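Local coordinates for protein beta-glucanase (Podospora anserina, PDB 4LE4) that probably hydrolyses beta-glucans as a family GH131 glycoside hydrolase and binds cellotriose, at residues 5-19 with 29-41. Residues are numbered along the deposited sequence; the frame is centred on the assembly and turned at random.
Sequences WDGRFNDMTSSADLN and PYQYYIHGSSPVS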
# COMPACT_ATOMS: atom_id res chain seq x y z
N TRP A 5 2.89 5.04 -13.97
CA TRP A 5 1.60 4.41 -13.78
C TRP A 5 0.87 5.16 -12.67
O TRP A 5 1.45 5.55 -11.66
CB TRP A 5 1.79 2.93 -13.41
CG TRP A 5 0.53 2.28 -12.88
CD1 TRP A 5 -0.46 1.68 -13.60
CD2 TRP A 5 0.17 2.14 -11.50
NE1 TRP A 5 -1.43 1.17 -12.75
CE2 TRP A 5 -1.06 1.44 -11.45
CE3 TRP A 5 0.77 2.54 -10.29
CZ2 TRP A 5 -1.72 1.13 -10.24
CZ3 TRP A 5 0.11 2.21 -9.06
CH2 TRP A 5 -1.11 1.52 -9.06
N ASP A 6 -0.42 5.40 -12.91
CA ASP A 6 -1.27 6.15 -11.99
C ASP A 6 -2.32 5.25 -11.33
O ASP A 6 -3.21 4.71 -12.00
CB ASP A 6 -1.97 7.27 -12.75
CG ASP A 6 -2.45 8.38 -11.86
OD1 ASP A 6 -2.83 8.08 -10.70
OD2 ASP A 6 -2.47 9.56 -12.32
N GLY A 7 -2.22 5.11 -10.01
CA GLY A 7 -3.18 4.26 -9.34
C GLY A 7 -4.05 5.08 -8.41
O GLY A 7 -4.56 4.54 -7.43
N ARG A 8 -4.27 6.35 -8.73
CA ARG A 8 -5.06 7.19 -7.86
C ARG A 8 -6.58 7.12 -8.01
O ARG A 8 -7.27 7.82 -7.30
CB ARG A 8 -4.56 8.62 -7.98
CG ARG A 8 -3.18 8.72 -7.33
CD ARG A 8 -2.56 10.05 -7.51
NE ARG A 8 -2.29 10.41 -8.90
CZ ARG A 8 -1.77 11.58 -9.26
NH1 ARG A 8 -1.54 11.84 -10.54
NH2 ARG A 8 -1.50 12.50 -8.34
N PHE A 9 -7.04 6.26 -8.92
CA PHE A 9 -8.46 5.97 -9.22
C PHE A 9 -9.19 7.15 -9.88
O PHE A 9 -10.41 7.12 -10.00
CB PHE A 9 -9.21 5.61 -7.93
CG PHE A 9 -8.57 4.51 -7.10
CD1 PHE A 9 -8.68 3.18 -7.48
CD2 PHE A 9 -7.89 4.81 -5.92
CE1 PHE A 9 -8.12 2.15 -6.69
CE2 PHE A 9 -7.34 3.78 -5.12
CZ PHE A 9 -7.46 2.46 -5.52
N ASN A 10 -8.44 8.16 -10.32
CA ASN A 10 -9.05 9.37 -10.87
C ASN A 10 -10.01 9.21 -12.04
O ASN A 10 -10.88 10.06 -12.22
CB ASN A 10 -7.99 10.42 -11.21
CG ASN A 10 -7.39 11.05 -9.97
OD1 ASN A 10 -8.03 11.12 -8.91
ND2 ASN A 10 -6.18 11.56 -10.12
N ASP A 11 -9.86 8.14 -12.82
CA ASP A 11 -10.77 7.89 -13.93
C ASP A 11 -11.88 6.90 -13.57
O ASP A 11 -12.63 6.46 -14.44
CB ASP A 11 -9.99 7.40 -15.16
CG ASP A 11 -9.26 8.52 -15.88
OD1 ASP A 11 -9.34 9.69 -15.43
OD2 ASP A 11 -8.61 8.26 -16.92
N MET A 12 -11.98 6.53 -12.30
CA MET A 12 -13.03 5.62 -11.86
C MET A 12 -14.10 6.38 -11.13
O MET A 12 -13.82 7.32 -10.39
CB MET A 12 -12.53 4.56 -10.89
CG MET A 12 -11.70 3.50 -11.53
SD MET A 12 -11.31 2.27 -10.26
CE MET A 12 -9.78 1.71 -10.93
N THR A 13 -15.34 5.95 -11.32
CA THR A 13 -16.44 6.57 -10.62
C THR A 13 -16.62 5.93 -9.25
O THR A 13 -16.87 6.61 -8.26
CB THR A 13 -17.70 6.46 -11.46
OG1 THR A 13 -17.50 7.25 -12.64
CG2 THR A 13 -18.94 6.94 -10.69
N SER A 14 -16.44 4.61 -9.20
CA SER A 14 -16.63 3.85 -7.96
C SER A 14 -15.76 2.58 -8.06
O SER A 14 -15.22 2.29 -9.11
CB SER A 14 -18.10 3.45 -7.81
OG SER A 14 -18.42 2.32 -8.61
N SER A 15 -15.65 1.83 -6.97
CA SER A 15 -14.83 0.61 -6.99
C SER A 15 -15.38 -0.49 -7.89
O SER A 15 -14.68 -1.47 -8.18
CB SER A 15 -14.66 0.08 -5.56
OG SER A 15 -15.91 -0.26 -5.01
N ALA A 16 -16.64 -0.32 -8.33
CA ALA A 16 -17.27 -1.28 -9.25
C ALA A 16 -16.47 -1.34 -10.54
O ALA A 16 -16.50 -2.33 -11.24
CB ALA A 16 -18.72 -0.85 -9.57
N ASP A 17 -15.75 -0.27 -10.86
CA ASP A 17 -14.97 -0.26 -12.08
C ASP A 17 -13.84 -1.28 -12.05
O ASP A 17 -13.29 -1.61 -13.10
CB ASP A 17 -14.44 1.15 -12.36
CG ASP A 17 -15.57 2.17 -12.63
OD1 ASP A 17 -16.64 1.72 -13.07
OD2 ASP A 17 -15.40 3.39 -12.40
N LEU A 18 -13.51 -1.79 -10.86
CA LEU A 18 -12.46 -2.78 -10.74
C LEU A 18 -12.92 -4.06 -11.38
O LEU A 18 -12.08 -4.85 -11.82
CB LEU A 18 -12.10 -3.05 -9.27
CG LEU A 18 -11.32 -1.92 -8.59
CD1 LEU A 18 -11.21 -2.24 -7.09
CD2 LEU A 18 -9.95 -1.76 -9.22
N ASN A 19 -14.23 -4.28 -11.41
CA ASN A 19 -14.78 -5.49 -12.01
C ASN A 19 -14.60 -5.53 -13.52
O ASN A 19 -14.82 -6.57 -14.14
CB ASN A 19 -16.27 -5.61 -11.71
CG ASN A 19 -16.56 -6.00 -10.27
OD1 ASN A 19 -17.57 -5.57 -9.69
ND2 ASN A 19 -15.69 -6.82 -9.69
N PRO A 29 -6.40 0.45 -14.66
CA PRO A 29 -5.13 0.57 -13.93
C PRO A 29 -4.77 -0.51 -12.92
O PRO A 29 -3.61 -0.54 -12.45
CB PRO A 29 -5.28 1.91 -13.24
CG PRO A 29 -6.74 1.86 -12.82
CD PRO A 29 -7.43 1.34 -14.08
N TYR A 30 -5.73 -1.36 -12.57
CA TYR A 30 -5.49 -2.38 -11.55
C TYR A 30 -5.99 -3.77 -11.85
O TYR A 30 -7.11 -3.95 -12.31
CB TYR A 30 -6.17 -1.98 -10.23
CG TYR A 30 -5.49 -0.90 -9.40
CD1 TYR A 30 -4.30 -1.16 -8.71
CD2 TYR A 30 -6.08 0.36 -9.26
CE1 TYR A 30 -3.73 -0.18 -7.89
CE2 TYR A 30 -5.51 1.35 -8.45
CZ TYR A 30 -4.33 1.06 -7.76
OH TYR A 30 -3.79 2.00 -6.93
N GLN A 31 -5.17 -4.77 -11.52
CA GLN A 31 -5.61 -6.14 -11.65
C GLN A 31 -6.37 -6.41 -10.33
O GLN A 31 -5.86 -6.13 -9.22
CB GLN A 31 -4.42 -7.10 -11.74
CG GLN A 31 -3.36 -6.70 -12.73
CD GLN A 31 -2.37 -7.82 -12.98
OE1 GLN A 31 -2.05 -8.59 -12.07
NE2 GLN A 31 -1.86 -7.91 -14.22
N TYR A 32 -7.56 -6.97 -10.45
CA TYR A 32 -8.36 -7.26 -9.28
C TYR A 32 -8.71 -8.75 -9.24
O TYR A 32 -9.59 -9.22 -9.97
CB TYR A 32 -9.62 -6.38 -9.31
CG TYR A 32 -10.50 -6.60 -8.10
CD1 TYR A 32 -10.02 -6.36 -6.82
CD2 TYR A 32 -11.79 -7.10 -8.24
CE1 TYR A 32 -10.80 -6.64 -5.68
CE2 TYR A 32 -12.59 -7.37 -7.11
CZ TYR A 32 -12.08 -7.14 -5.85
OH TYR A 32 -12.83 -7.44 -4.73
N TYR A 33 -7.96 -9.51 -8.43
CA TYR A 33 -8.24 -10.93 -8.30
C TYR A 33 -7.87 -11.52 -6.95
O TYR A 33 -8.41 -12.56 -6.59
CB TYR A 33 -7.58 -11.75 -9.43
CG TYR A 33 -6.06 -11.75 -9.40
CD1 TYR A 33 -5.34 -10.75 -10.05
CD2 TYR A 33 -5.35 -12.77 -8.77
CE1 TYR A 33 -3.96 -10.77 -10.10
CE2 TYR A 33 -3.97 -12.80 -8.79
CZ TYR A 33 -3.27 -11.79 -9.46
OH TYR A 33 -1.89 -11.78 -9.46
N ILE A 34 -7.01 -10.83 -6.18
CA ILE A 34 -6.62 -11.31 -4.85
C ILE A 34 -7.60 -10.74 -3.83
O ILE A 34 -7.41 -9.66 -3.26
CB ILE A 34 -5.17 -10.90 -4.51
CG1 ILE A 34 -4.25 -11.46 -5.62
CG2 ILE A 34 -4.73 -11.42 -3.11
CD1 ILE A 34 -2.78 -11.11 -5.46
N HIS A 35 -8.69 -11.47 -3.65
CA HIS A 35 -9.76 -11.06 -2.75
C HIS A 35 -10.56 -12.31 -2.41
O HIS A 35 -10.40 -13.35 -3.05
CB HIS A 35 -10.67 -10.01 -3.42
CG HIS A 35 -11.26 -10.46 -4.73
ND1 HIS A 35 -12.30 -11.37 -4.81
CD2 HIS A 35 -10.96 -10.12 -6.01
CE1 HIS A 35 -12.61 -11.57 -6.08
NE2 HIS A 35 -11.81 -10.82 -6.83
N GLY A 36 -11.45 -12.17 -1.44
CA GLY A 36 -12.27 -13.29 -1.02
C GLY A 36 -13.48 -13.54 -1.90
O GLY A 36 -13.59 -13.00 -3.00
N SER A 37 -14.42 -14.31 -1.38
CA SER A 37 -15.61 -14.71 -2.10
C SER A 37 -16.73 -13.67 -2.25
O SER A 37 -17.65 -13.88 -3.03
CB SER A 37 -16.17 -16.00 -1.46
OG SER A 37 -16.59 -15.76 -0.12
N SER A 38 -16.67 -12.57 -1.52
CA SER A 38 -17.72 -11.54 -1.64
C SER A 38 -17.49 -10.59 -2.82
O SER A 38 -16.44 -10.64 -3.46
CB SER A 38 -17.81 -10.71 -0.35
OG SER A 38 -18.04 -11.52 0.79
N PRO A 39 -18.49 -9.75 -3.14
CA PRO A 39 -18.41 -8.77 -4.24
C PRO A 39 -17.42 -7.68 -3.86
O PRO A 39 -17.10 -7.50 -2.68
CB PRO A 39 -19.85 -8.24 -4.33
CG PRO A 39 -20.68 -9.45 -3.91
CD PRO A 39 -19.89 -9.90 -2.69
N VAL A 40 -16.96 -6.92 -4.84
CA VAL A 40 -15.95 -5.90 -4.55
C VAL A 40 -16.34 -4.89 -3.47
O VAL A 40 -15.50 -4.50 -2.67
CB VAL A 40 -15.53 -5.16 -5.87
CG1 VAL A 40 -16.70 -4.31 -6.41
CG2 VAL A 40 -14.30 -4.26 -5.61
N SER A 41 -17.61 -4.47 -3.41
CA SER A 41 -18.00 -3.50 -2.40
C SER A 41 -17.83 -3.98 -0.95
O SER A 41 -17.91 -3.19 -0.01
CB SER A 41 -19.44 -2.99 -2.66
OG SER A 41 -20.37 -4.03 -2.52
O HOH W 1 -16.34 -8.67 -7.62
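W5 turns CG away from its own N (chi1 167°), beside the carbonyl carbon, and Y30 swings CG opposite its carbonyl carbon (chi1 -76°); the indole and the phenol then meet nearly at a right angle, the edge of W5 against a face of Y30 in an offset edge-to-face pair. CH2 of W5 comes within 3.3 Å of CE1 of Y30. The same indole spends its one polar atom on the neighbouring residue: NE1 of W5 donates to O of P29 at 2.8 Å, a somewhat bent bond lying in the indole plane and on a lone pair of the carbonyl. Y30 answers with its hydroxyl, which donates to O of G7 over 2.7 Å, again on a lone pair. Glycine fits at position 7, where a CB would collide with both the Y30 hydroxyl and the indole of W5. F9 completes the aromatic cluster; its ring is slid well aside from that of Y30, yet CE1 of F9 approaches CE2 of Y30 to 3.2 Å. A leucine in place of Y30 would probably leave the carbonyl of G7 without its donor and the edge of W5 without a ring face to meet.

Apolar packing surrounds this group. The methyl CE of M12 presses on CG of P29 at 3.6 Å, while L18 divides its branches, CD2 going to CB of Y30 (3.9 Å) and CD1 to CG2 of V40 (4.0 Å), and its CB lies against CG of Y32. A water accepts from ND2 of N19 and, weakly, from N of V40.

The example illustrates how the two sheets of a concanavalin-clan sandwich are joined: strand 2-6 pairs with 222-233 in one sheet and strand 30-34 with 78-84 in the other; W5 and Y30 touch both 222-233 and 78-84, and F9 and L18 also rest on strand 44-47.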